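Side-chain contacts in phosphate transporter (Thermotoga maritima MSB8, PDB 6L85), which probably imports phosphate across the cell membrane, driven by the inward flow of sodium ions that it binds within its helical core: residues S188-V191 against K192-K196; N226-D230 against V231-V235; A20-V23 against A24-M27. All coordinates share one frame; numbering follows the deposited sequence.

Contact 1. Residues S188-V191 against K192-K196. With LMT (dodecyl-beta-D-maltoside), chain O; LMT (dodecyl-beta-D-maltoside), chain N.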
ATOM      1  N   SER B 188      -3.433 -11.341   3.657  1.00 37.90           N
ATOM      2  CA  SER B 188      -4.497 -12.292   3.968  1.00 39.83           C
ATOM      3  C   SER B 188      -5.329 -11.815   5.147  1.00 36.05           C
ATOM      4  O   SER B 188      -6.560 -11.904   5.114  1.00 39.36           O
ATOM      5  CB  SER B 188      -3.912 -13.681   4.233  1.00 41.59           C
ATOM      6  OG  SER B 188      -3.045 -13.648   5.356  1.00 48.26           O
ATOM      7  N   LEU B 189      -4.694 -11.240   6.175  1.00 38.30           N
ATOM      8  CA  LEU B 189      -5.490 -10.740   7.296  1.00 37.16           C
ATOM      9  C   LEU B 189      -6.302  -9.506   6.911  1.00 39.42           C
ATOM     10  O   LEU B 189      -7.441  -9.342   7.359  1.00 36.34           O
ATOM     11  CB  LEU B 189      -4.579 -10.434   8.482  1.00 41.31           C
ATOM     12  CG  LEU B 189      -3.990 -11.697   9.114  1.00 43.76           C
ATOM     13  CD1 LEU B 189      -2.927 -11.333  10.138  1.00 39.30           C
ATOM     14  CD2 LEU B 189      -5.125 -12.487   9.759  1.00 44.28           C
ATOM     15  N   PHE B 190      -5.737  -8.609   6.101  1.00 38.60           N
ATOM     16  CA  PHE B 190      -6.500  -7.437   5.692  1.00 38.34           C
ATOM     17  C   PHE B 190      -7.720  -7.842   4.879  1.00 34.46           C
ATOM     18  O   PHE B 190      -8.825  -7.340   5.100  1.00 37.88           O
ATOM     19  CB  PHE B 190      -5.602  -6.497   4.888  1.00 38.59           C
ATOM     20  CG  PHE B 190      -6.324  -5.329   4.295  1.00 37.93           C
ATOM     21  CD1 PHE B 190      -6.878  -4.357   5.112  1.00 38.70           C
ATOM     22  CD2 PHE B 190      -6.417  -5.181   2.914  1.00 42.17           C
ATOM     23  CE1 PHE B 190      -7.543  -3.249   4.557  1.00 38.92           C
ATOM     24  CE2 PHE B 190      -7.067  -4.072   2.356  1.00 43.11           C
ATOM     25  CZ  PHE B 190      -7.621  -3.109   3.182  1.00 40.66           C
ATOM     26  N   VAL B 191      -7.539  -8.771   3.952  1.00 35.53           N
ATOM     27  CA  VAL B 191      -8.632  -9.171   3.083  1.00 38.21           C
ATOM     28  C   VAL B 191      -9.670  -9.962   3.872  1.00 44.90           C
ATOM     29  O   VAL B 191     -10.880  -9.799   3.667  1.00 42.70           O
ATOM     30  CB  VAL B 191      -8.079  -9.969   1.888  1.00 37.81           C
ATOM     31  CG1 VAL B 191      -9.232 -10.620   1.109  1.00 36.82           C
ATOM     32  CG2 VAL B 191      -7.214  -9.044   0.986  1.00 34.29           C
ATOM     33  N   LYS B 192      -9.220 -10.803   4.808  1.00 40.22           N
ATOM     34  CA  LYS B 192     -10.144 -11.632   5.575  1.00 40.47           C
ATOM     35  C   LYS B 192     -10.882 -10.818   6.632  1.00 37.77           C
ATOM     36  O   LYS B 192     -12.106 -10.729   6.609  1.00 44.26           O
ATOM     37  CB  LYS B 192      -9.376 -12.798   6.208  1.00 42.06           C
ATOM     38  CG  LYS B 192     -10.247 -13.727   7.050  1.00 46.26           C
ATOM     39  CD  LYS B 192     -11.096 -14.624   6.161  1.00 54.33           C
ATOM     40  CE  LYS B 192     -12.248 -15.276   6.931  1.00 57.07           C
ATOM     41  NZ  LYS B 192     -13.507 -14.502   6.754  1.00 61.92           N
ATOM     42  N   LYS B 193     -10.153 -10.196   7.558  1.00 38.61           N
ATOM     43  CA  LYS B 193     -10.795  -9.520   8.684  1.00 42.85           C
ATOM     44  C   LYS B 193     -11.301  -8.124   8.348  1.00 41.38           C
ATOM     45  O   LYS B 193     -12.368  -7.728   8.821  1.00 46.12           O
ATOM     46  CB  LYS B 193      -9.829  -9.421   9.864  1.00 43.19           C
ATOM     47  CG  LYS B 193      -9.540 -10.739  10.518  1.00 50.67           C
ATOM     48  CD  LYS B 193     -10.337 -10.859  11.802  1.00 57.73           C
ATOM     49  CE  LYS B 193     -10.154  -9.625  12.677  1.00 54.21           C
ATOM     50  NZ  LYS B 193     -10.787  -9.843  14.015  1.00 59.69           N
ATOM     51  N   THR B 194     -10.542  -7.317   7.610  1.00 41.40           N
ATOM     52  CA  THR B 194     -11.033  -5.954   7.414  1.00 40.77           C
ATOM     53  C   THR B 194     -12.063  -5.882   6.294  1.00 45.41           C
ATOM     54  O   THR B 194     -13.119  -5.265   6.460  1.00 48.49           O
ATOM     55  CB  THR B 194      -9.886  -4.985   7.138  1.00 43.71           C
ATOM     56  OG1 THR B 194      -9.018  -4.941   8.273  1.00 41.99           O
ATOM     57  CG2 THR B 194     -10.429  -3.566   6.872  1.00 36.16           C
ATOM     58  N   LEU B 195     -11.765  -6.479   5.136  1.00 43.23           N
ATOM     59  CA  LEU B 195     -12.683  -6.421   4.005  1.00 49.17           C
ATOM     60  C   LEU B 195     -13.754  -7.499   4.060  1.00 50.77           C
ATOM     61  O   LEU B 195     -14.666  -7.482   3.233  1.00 55.69           O
ATOM     62  CB  LEU B 195     -11.928  -6.532   2.680  1.00 42.28           C
ATOM     63  CG  LEU B 195     -10.804  -5.543   2.452  1.00 39.53           C
ATOM     64  CD1 LEU B 195     -10.290  -5.696   1.030  1.00 42.00           C
ATOM     65  CD2 LEU B 195     -11.261  -4.112   2.728  1.00 41.34           C
ATOM     66  N   LYS B 196     -13.641  -8.436   4.998  1.00 46.42           N
ATOM     67  CA  LYS B 196     -14.666  -9.444   5.258  1.00 54.47           C
ATOM     68  C   LYS B 196     -14.957 -10.295   4.021  1.00 53.88           C
ATOM     69  O   LYS B 196     -16.113 -10.559   3.686  1.00 59.84           O
ATOM     70  CB  LYS B 196     -15.942  -8.789   5.804  1.00 53.68           C
ATOM     71  CG  LYS B 196     -15.846  -8.464   7.301  1.00 52.91           C
ATOM     72  CD  LYS B 196     -16.087  -6.988   7.590  1.00 60.26           C
ATOM     73  CE  LYS B 196     -17.586  -6.695   7.689  1.00 72.62           C
ATOM     74  NZ  LYS B 196     -17.894  -5.377   8.334  1.00 83.44           N
TER
HETATM   75  C1' LMT O 513     -14.082  -1.705   5.178  1.00 67.90           C
HETATM   76  C2' LMT O 513     -14.899  -1.322   6.393  1.00 74.83           C
HETATM   77  C3' LMT O 513     -16.131  -2.179   6.651  1.00 74.53           C
HETATM   78  C4' LMT O 513     -16.748  -2.724   5.385  1.00 74.04           C
HETATM   79  C5' LMT O 513     -15.645  -3.211   4.449  1.00 74.34           C
HETATM   80  C6' LMT O 513     -16.238  -3.908   3.243  1.00 74.92           C
HETATM   81  O1' LMT O 513     -13.331  -0.546   4.790  1.00 66.69           O
HETATM   82  O2' LMT O 513     -14.091  -1.409   7.550  1.00 84.11           O
HETATM   83  O3' LMT O 513     -17.060  -1.359   7.323  1.00 79.12           O
HETATM   84  O5' LMT O 513     -14.851  -2.093   4.066  1.00 73.13           O
HETATM   85  O6' LMT O 513     -17.204  -4.867   3.672  1.00 76.06           O
HETATM   86  C1  LMT O 513     -12.046  -0.387   5.423  1.00 61.36           C
HETATM   87  C2  LMT O 513     -11.303   0.732   4.654  1.00 59.01           C
HETATM   88  C3  LMT O 513      -9.874   0.232   4.331  1.00 52.10           C
HETATM   89  C4  LMT O 513      -9.035   1.489   4.061  1.00 45.98           C
HETATM   90  C5  LMT O 513      -7.731   1.041   3.375  1.00 53.66           C
HETATM   91  C6  LMT O 513      -7.264   2.224   2.511  1.00 51.69           C
HETATM   92  C7  LMT O 513      -5.743   2.065   2.290  1.00 51.92           C
HETATM   93  C8  LMT O 513      -5.517   1.110   1.087  1.00 52.24           C
HETATM   94  C9  LMT O 513      -4.032   0.664   1.107  1.00 54.15           C
HETATM   95  C10 LMT O 513      -3.185   1.624   0.229  1.00 57.74           C
HETATM   96  C11 LMT O 513      -1.849   0.936  -0.088  1.00 63.01           C
HETATM   97  C12 LMT O 513      -0.847   1.960  -0.629  1.00 64.53           C
HETATM   98  C1' LMT N 512     -14.380  -6.204  -2.728  1.00 72.13           C
HETATM   99  C2' LMT N 512     -14.588  -7.147  -3.889  1.00 73.67           C
HETATM  100  C3' LMT N 512     -16.065  -7.416  -4.141  1.00 79.29           C
HETATM  101  C4' LMT N 512     -16.919  -6.239  -3.728  1.00 76.77           C
HETATM  102  C5' LMT N 512     -16.630  -5.825  -2.283  1.00 74.26           C
HETATM  103  C6' LMT N 512     -17.739  -6.312  -1.393  1.00 72.31           C
HETATM  104  O1' LMT N 512     -13.160  -6.552  -2.049  1.00 68.54           O
HETATM  105  O2' LMT N 512     -14.012  -6.608  -5.058  1.00 73.77           O
HETATM  106  O3' LMT N 512     -16.454  -8.584  -3.448  1.00 82.88           O
HETATM  107  O5' LMT N 512     -15.413  -6.365  -1.799  1.00 78.64           O
HETATM  108  O6' LMT N 512     -18.699  -5.279  -1.247  1.00 76.33           O
HETATM  109  C1  LMT N 512     -12.005  -5.729  -2.319  1.00 63.83           C
HETATM  110  C2  LMT N 512     -11.224  -6.332  -3.512  1.00 61.41           C
HETATM  111  C3  LMT N 512      -9.863  -6.822  -2.975  1.00 60.30           C
HETATM  112  C4  LMT N 512      -8.959  -5.599  -2.772  1.00 50.99           C
HETATM  113  C5  LMT N 512      -7.615  -6.166  -2.301  1.00 46.07           C
HETATM  114  C6  LMT N 512      -6.785  -5.035  -1.675  1.00 49.91           C
HETATM  115  C7  LMT N 512      -5.294  -5.460  -1.718  1.00 45.08           C
HETATM  116  C8  LMT N 512      -4.564  -4.673  -0.583  1.00 51.19           C
HETATM  117  C9  LMT N 512      -3.733  -3.509  -1.168  1.00 50.63           C
HETATM  118  C10 LMT N 512      -2.993  -2.775  -0.019  1.00 53.12           C
HETATM  119  C11 LMT N 512      -1.617  -3.417   0.150  1.00 61.05           C
HETATM  120  C12 LMT N 512      -0.545  -2.361   0.418  1.00 61.70           C

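Contact 2. Residues N226-D230 against V231-V235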
ATOM      1  N   ASN B 226      26.374  -9.235  -4.078  1.00 60.66           N
ATOM      2  CA  ASN B 226      27.593  -9.078  -4.862  1.00 63.14           C
ATOM      3  C   ASN B 226      28.430  -7.875  -4.449  1.00 60.09           C
ATOM      4  O   ASN B 226      29.483  -7.653  -5.045  1.00 63.79           O
ATOM      5  CB  ASN B 226      27.259  -8.931  -6.353  1.00 63.25           C
ATOM      6  CG  ASN B 226      26.644 -10.185  -6.951  1.00 69.03           C
ATOM      7  OD1 ASN B 226      26.852 -11.294  -6.451  1.00 63.27           O
ATOM      8  ND2 ASN B 226      25.873 -10.012  -8.031  1.00 68.70           N
ATOM      9  N   GLU B 227      27.996  -7.086  -3.466  1.00 62.76           N
ATOM     10  CA  GLU B 227      28.748  -5.886  -3.105  1.00 67.84           C
ATOM     11  C   GLU B 227      29.921  -6.164  -2.174  1.00 65.43           C
ATOM     12  O   GLU B 227      30.829  -5.330  -2.079  1.00 61.39           O
ATOM     13  CB  GLU B 227      27.828  -4.847  -2.454  1.00 65.45           C
ATOM     14  CG  GLU B 227      26.736  -4.326  -3.370  1.00 72.85           C
ATOM     15  CD  GLU B 227      26.344  -2.891  -3.055  1.00 89.86           C
ATOM     16  OE1 GLU B 227      27.250  -2.058  -2.815  1.00 99.96           O
ATOM     17  OE2 GLU B 227      25.129  -2.596  -3.048  1.00 85.76           O
ATOM     18  N   LYS B 228      29.917  -7.290  -1.466  1.00 59.77           N
ATOM     19  CA  LYS B 228      30.998  -7.641  -0.559  1.00 60.84           C
ATOM     20  C   LYS B 228      31.585  -8.982  -0.973  1.00 62.88           C
ATOM     21  O   LYS B 228      30.861  -9.872  -1.436  1.00 64.55           O
ATOM     22  CB  LYS B 228      30.510  -7.700   0.889  1.00 62.24           C
ATOM     23  CG  LYS B 228      29.709  -6.484   1.331  1.00 60.50           C
ATOM     24  CD  LYS B 228      30.613  -5.307   1.649  1.00 61.73           C
ATOM     25  CE  LYS B 228      29.898  -4.269   2.512  1.00 63.90           C
ATOM     26  NZ  LYS B 228      30.706  -3.009   2.636  1.00 73.56           N
ATOM     27  N   LYS B 229      32.904  -9.120  -0.808  1.00 63.40           N
ATOM     28  CA  LYS B 229      33.587 -10.356  -1.175  1.00 59.79           C
ATOM     29  C   LYS B 229      33.430 -11.421  -0.094  1.00 60.74           C
ATOM     30  O   LYS B 229      33.081 -12.572  -0.395  1.00 61.47           O
ATOM     31  CB  LYS B 229      35.071 -10.077  -1.442  1.00 60.01           C
ATOM     32  CG  LYS B 229      35.342  -9.076  -2.565  1.00 67.88           C
ATOM     33  CD  LYS B 229      36.832  -9.031  -2.912  1.00 74.18           C
ATOM     34  CE  LYS B 229      37.111  -8.152  -4.136  1.00 74.81           C
ATOM     35  NZ  LYS B 229      36.907  -6.692  -3.852  1.00 73.29           N
ATOM     36  N   ASP B 230      33.678 -11.062   1.166  1.00 56.67           N
ATOM     37  CA  ASP B 230      33.581 -12.031   2.248  1.00 52.32           C
ATOM     38  C   ASP B 230      32.140 -12.490   2.445  1.00 56.43           C
ATOM     39  O   ASP B 230      31.211 -11.680   2.442  1.00 58.04           O
ATOM     40  CB  ASP B 230      34.114 -11.423   3.548  1.00 54.17           C
ATOM     41  CG  ASP B 230      33.972 -12.366   4.722  1.00 65.80           C
ATOM     42  OD1 ASP B 230      34.744 -13.347   4.789  1.00 72.90           O
ATOM     43  OD2 ASP B 230      33.089 -12.137   5.580  1.00 66.03           O
ATOM     44  N   VAL B 231      31.972 -13.799   2.657  1.00 53.90           N
ATOM     45  CA  VAL B 231      30.647 -14.409   2.736  1.00 53.48           C
ATOM     46  C   VAL B 231      29.821 -13.776   3.853  1.00 58.64           C
ATOM     47  O   VAL B 231      28.671 -13.357   3.645  1.00 55.37           O
ATOM     48  CB  VAL B 231      30.772 -15.931   2.938  1.00 58.52           C
ATOM     49  CG1 VAL B 231      29.409 -16.540   3.294  1.00 55.39           C
ATOM     50  CG2 VAL B 231      31.366 -16.597   1.696  1.00 56.40           C
ATOM     51  N   TYR B 232      30.391 -13.706   5.059  1.00 54.51           N
ATOM     52  CA  TYR B 232      29.620 -13.237   6.204  1.00 58.18           C
ATOM     53  C   TYR B 232      29.357 -11.740   6.117  1.00 52.82           C
ATOM     54  O   TYR B 232      28.268 -11.272   6.469  1.00 52.68           O
ATOM     55  CB  TYR B 232      30.334 -13.601   7.507  1.00 55.60           C
ATOM     56  CG  TYR B 232      30.629 -15.083   7.620  1.00 67.22           C
ATOM     57  CD1 TYR B 232      29.615 -16.001   7.881  1.00 72.29           C
ATOM     58  CD2 TYR B 232      31.929 -15.569   7.457  1.00 66.55           C
ATOM     59  CE1 TYR B 232      29.889 -17.372   7.986  1.00 73.13           C
ATOM     60  CE2 TYR B 232      32.211 -16.928   7.559  1.00 69.98           C
ATOM     61  CZ  TYR B 232      31.193 -17.826   7.821  1.00 77.90           C
ATOM     62  OH  TYR B 232      31.492 -19.178   7.920  1.00 76.61           O
ATOM     63  N   ASP B 233      30.331 -10.978   5.634  1.00 51.21           N
ATOM     64  CA  ASP B 233      30.124  -9.546   5.465  1.00 55.40           C
ATOM     65  C   ASP B 233      29.018  -9.271   4.444  1.00 54.01           C
ATOM     66  O   ASP B 233      28.190  -8.372   4.638  1.00 46.98           O
ATOM     67  CB  ASP B 233      31.446  -8.890   5.059  1.00 56.84           C
ATOM     68  CG  ASP B 233      31.357  -7.386   5.008  1.00 67.54           C
ATOM     69  OD1 ASP B 233      30.645  -6.793   5.851  1.00 79.81           O
ATOM     70  OD2 ASP B 233      31.997  -6.791   4.118  1.00 77.27           O
ATOM     71  N   ALA B 234      28.960 -10.075   3.374  1.00 54.78           N
ATOM     72  CA  ALA B 234      27.941  -9.896   2.343  1.00 53.97           C
ATOM     73  C   ALA B 234      26.556 -10.260   2.867  1.00 51.09           C
ATOM     74  O   ALA B 234      25.576  -9.541   2.612  1.00 48.90           O
ATOM     75  CB  ALA B 234      28.285 -10.732   1.108  1.00 44.68           C
ATOM     76  N   VAL B 235      26.457 -11.370   3.605  1.00 45.16           N
ATOM     77  CA  VAL B 235      25.167 -11.781   4.145  1.00 43.58           C
ATOM     78  C   VAL B 235      24.663 -10.761   5.157  1.00 49.27           C
ATOM     79  O   VAL B 235      23.477 -10.395   5.150  1.00 53.58           O
ATOM     80  CB  VAL B 235      25.267 -13.191   4.751  1.00 48.55           C
ATOM     81  CG1 VAL B 235      24.005 -13.522   5.565  1.00 42.58           C
ATOM     82  CG2 VAL B 235      25.497 -14.218   3.637  1.00 45.40           C
TER

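Contact 3. Residues A20-V23 against A24-M27. With NA (sodium ion), chain Q.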
ATOM      1  N   ALA B  20       5.280   8.869  20.108  1.00 34.97           N
ATOM      2  CA  ALA B  20       6.515   9.305  20.749  1.00 35.49           C
ATOM      3  C   ALA B  20       7.189   8.171  21.508  1.00 43.53           C
ATOM      4  O   ALA B  20       8.409   7.970  21.391  1.00 43.62           O
ATOM      5  CB  ALA B  20       6.221  10.472  21.693  1.00 42.01           C
ATOM      6  N   ASN B  21       6.414   7.411  22.305  1.00 38.19           N
ATOM      7  CA  ASN B  21       7.041   6.376  23.123  1.00 36.30           C
ATOM      8  C   ASN B  21       7.408   5.136  22.332  1.00 38.03           C
ATOM      9  O   ASN B  21       8.368   4.440  22.691  1.00 35.04           O
ATOM     10  CB  ASN B  21       6.129   5.942  24.282  1.00 39.44           C
ATOM     11  CG  ASN B  21       6.920   5.325  25.438  1.00 41.25           C
ATOM     12  OD1 ASN B  21       7.047   4.088  25.561  1.00 38.42           O
ATOM     13  ND2 ASN B  21       7.486   6.192  26.270  1.00 37.67           N
ATOM     14  N   ASP B  22       6.651   4.809  21.290  1.00 37.15           N
ATOM     15  CA  ASP B  22       6.770   3.490  20.695  1.00 33.83           C
ATOM     16  C   ASP B  22       7.500   3.435  19.360  1.00 37.70           C
ATOM     17  O   ASP B  22       7.725   2.319  18.872  1.00 37.90           O
ATOM     18  CB  ASP B  22       5.382   2.870  20.491  1.00 37.21           C
ATOM     19  CG  ASP B  22       4.712   2.448  21.801  1.00 38.91           C
ATOM     20  OD1 ASP B  22       5.302   2.622  22.876  1.00 38.33           O
ATOM     21  OD2 ASP B  22       3.578   1.953  21.743  1.00 37.81           O
ATOM     22  N   VAL B  23       7.845   4.568  18.724  1.00 34.82           N
ATOM     23  CA  VAL B  23       8.563   4.413  17.451  1.00 34.63           C
ATOM     24  C   VAL B  23       9.837   3.576  17.630  1.00 39.38           C
ATOM     25  O   VAL B  23      10.177   2.753  16.757  1.00 40.45           O
ATOM     26  CB  VAL B  23       8.835   5.790  16.797  1.00 41.00           C
ATOM     27  CG1 VAL B  23       9.699   6.682  17.680  1.00 39.29           C
ATOM     28  CG2 VAL B  23       9.443   5.610  15.394  1.00 42.49           C
ATOM     29  N   ALA B  24      10.493   3.684  18.792  1.00 39.52           N
ATOM     30  CA  ALA B  24      11.655   2.836  19.098  1.00 41.55           C
ATOM     31  C   ALA B  24      11.371   1.353  18.877  1.00 42.56           C
ATOM     32  O   ALA B  24      12.245   0.630  18.375  1.00 41.40           O
ATOM     33  CB  ALA B  24      12.122   3.060  20.538  1.00 43.63           C
ATOM     34  N   ASN B  25      10.148   0.894  19.205  1.00 34.52           N
ATOM     35  CA  ASN B  25       9.834  -0.538  19.126  1.00 40.63           C
ATOM     36  C   ASN B  25       9.970  -1.080  17.704  1.00 40.37           C
ATOM     37  O   ASN B  25      10.154  -2.291  17.514  1.00 40.51           O
ATOM     38  CB  ASN B  25       8.401  -0.836  19.605  1.00 37.28           C
ATOM     39  CG  ASN B  25       8.119  -0.392  21.044  1.00 39.64           C
ATOM     40  OD1 ASN B  25       8.972   0.171  21.743  1.00 36.94           O
ATOM     41  ND2 ASN B  25       6.886  -0.640  21.483  1.00 37.81           N
ATOM     42  N   SER B  26       9.784  -0.234  16.697  1.00 38.69           N
ATOM     43  CA  SER B  26       9.930  -0.696  15.325  1.00 42.02           C
ATOM     44  C   SER B  26      11.235  -0.261  14.682  1.00 36.64           C
ATOM     45  O   SER B  26      11.802  -1.029  13.901  1.00 37.53           O
ATOM     46  CB  SER B  26       8.761  -0.209  14.458  1.00 39.59           C
ATOM     47  OG  SER B  26       8.742   1.196  14.354  1.00 38.59           O
ATOM     48  N   MET B  27      11.747   0.931  15.011  1.00 33.84           N
ATOM     49  CA  MET B  27      12.872   1.483  14.264  1.00 41.03           C
ATOM     50  C   MET B  27      14.225   1.397  14.975  1.00 43.31           C
ATOM     51  O   MET B  27      15.238   1.665  14.326  1.00 42.22           O
ATOM     52  CB  MET B  27      12.601   2.952  13.889  1.00 40.99           C
ATOM     53  CG  MET B  27      11.470   3.125  12.857  1.00 40.54           C
ATOM     54  SD  MET B  27      11.819   2.322  11.257  1.00 49.67           S
ATOM     55  CE  MET B  27      10.265   2.569  10.415  1.00 45.61           C
TER
HETATM   56 NA    NA Q 502       6.463   1.722  24.652  1.00 38.80          NA
HETATM   57  O   HOH W   1       8.641   1.915  23.709  1.00 37.30           O
HETATM   58  O   HOH W   2       6.492   1.336  16.322  1.00 38.81           O

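Contact 1. Residues S188-V191 against K192-K196
The phenyl ring of Phe-190 lies under Leu-195, whose CG sits over one ring face, 4.2 Å from the centroid of the Phe-190 ring and 21° off its normal. This is a CH-pi contact displaced toward the rim, where Leu-195 CD2 comes 3.8 Å from Phe-190 CZ. On Phe-190, CG stands anti to the backbone N (chi1 174°), which swings the ring along the helix toward the following turn. There Thr-194 meets it obliquely, with CB 3.7 Å from Phe-190 CD1. The hydroxyl of Thr-194 turns elsewhere, bonding to Met-55 O and His-59 NE2.

Two dodecyl maltoside molecules extend this apolar patch. C8 of the chain N detergent is 3.9 Å from Phe-190 CE2, while C1 of the chain O detergent is 3.8 Å from Thr-194 CG2 and its C5 approaches the Phe-190 ring obliquely.

The backbone records the helix running out. Lys-193 N still donates to Leu-189 O, but Phe-190 O receives a weak bond from Thr-194 N and a straighter one (159°) from Leu-195 N at 3.1 Å, five residues on. Lys-196 then leaves helical geometry with positive phi. The last turn, 192-194, is thus a pi-type turn near the end of a transporter helix, where Phe-190 and Leu-195 meet detergent and Leu-195 also packs on Leu-195 of the second subunit.

Contact 2. Residues N226-D230 against V231-V235
Lys-228 and Asp-233 approach at a slant, the lysine's aliphatic stem passing the carboxylate so that Lys-228 CD lies 3.2 Å from Asp-233 OD2. Its chain bends at chi2, and the ammonium ends with Lys-228 NZ 4.3 Å from Asp-233 OD2: the opposite charges form no salt bridge but probably still attract. Lower on the same stem, Lys-228 CB rests against the Ala-234 methyl, 3.8 Å from its CB.

In Asp-230, a chi1 of 177° carries CG to the side away from the residue's own N, and the carboxylate serves as N-cap: Asp-230 OD2 accepts from Asp-233 N at 3.0 Å. The N-H arrives on the anti side of this oxygen, 22° out of the carboxylate plane, and the bond is fairly straight at 160°. The same OD2 lies at the edge of the Tyr-232 ring, close to its plane. Asp-230 O accepts from Ala-234 N at 2.9 Å, beginning the regular helical bonding.

The cap starts helix 231-258 at the surface, directly after the loop from helix 199-224. Val-231 touches Pro-167 and Ala-234 touches Lys-168 at the start of helix 167-194, Lys-168 NZ bonds to Lys-228 O, and Val-235 packs on helix 129-162.

Contact 3. Residues A20-V23 against A24-M27
Asn-21 O and Asn-25 OD1 are bridged by a water in a kinked helix at a sodium site of this phosphate transporter family protein. Metal bonds come first: Asn-21 OD1 lies 2.6 Å and Asp-22 OD1 2.3 Å from the sodium ion, and Val-104 O and Thr-347 OG1 complete the protein ligands. The bridging water also binds the ion, and donates to Asn-21 O and to Asn-25 OD1, which it meets at 2.6 Å. Asn-25 is thus a second-shell residue holding a ligand water.

Next is a polar contact without a hydrogen bond between the two groups: the Asn-25 amide crosses the Asp-22 carboxylate with planes 25° apart, its ND2 3.8 Å from Asp-22 CG, while ND2 bonds to Thr-346 and Thr-347. Asp-22 OD2 accepts from His-254, and a phosphate ion lies close by.

Backbone bonds mark the kink, where N of Ala-24 and Asn-25 lack their usual bond to the turn before. Asn-25 N instead reaches Asp-22 O at 2.8 Å, from above the carbonyl plane. Val-23 O accepts twice, from Ser-26 N and Met-27 N. Apolar packing is slight, Val-23 CG2 to Met-27 CG.

Ser-26 OG, bonded to Ser-251 OG, donates to a second water at 3.0 Å, which in turn donates to Asp-22 O.

Overall arrangement
Contact 3 comes first along the chain, within helix 2-32, and lies deepest, its centre about 9 Å from that of the chain. Contact 1 follows at the end of helix 167-194, and contact 2 after the intervening helix 199-224, where residues 226-230 of the connecting loop lead into helix 231-258. All three are local and in series: none nests or crosses, and none closes a long loop, since the paired segments are adjacent in the chain. Shared helices relate them: helix 38-56 touches contacts 1 and 3, helix 167-194 carries contact 1 and meets contact 2 at its start, and helix 231-258 runs from contact 2 to the surroundings of contact 3.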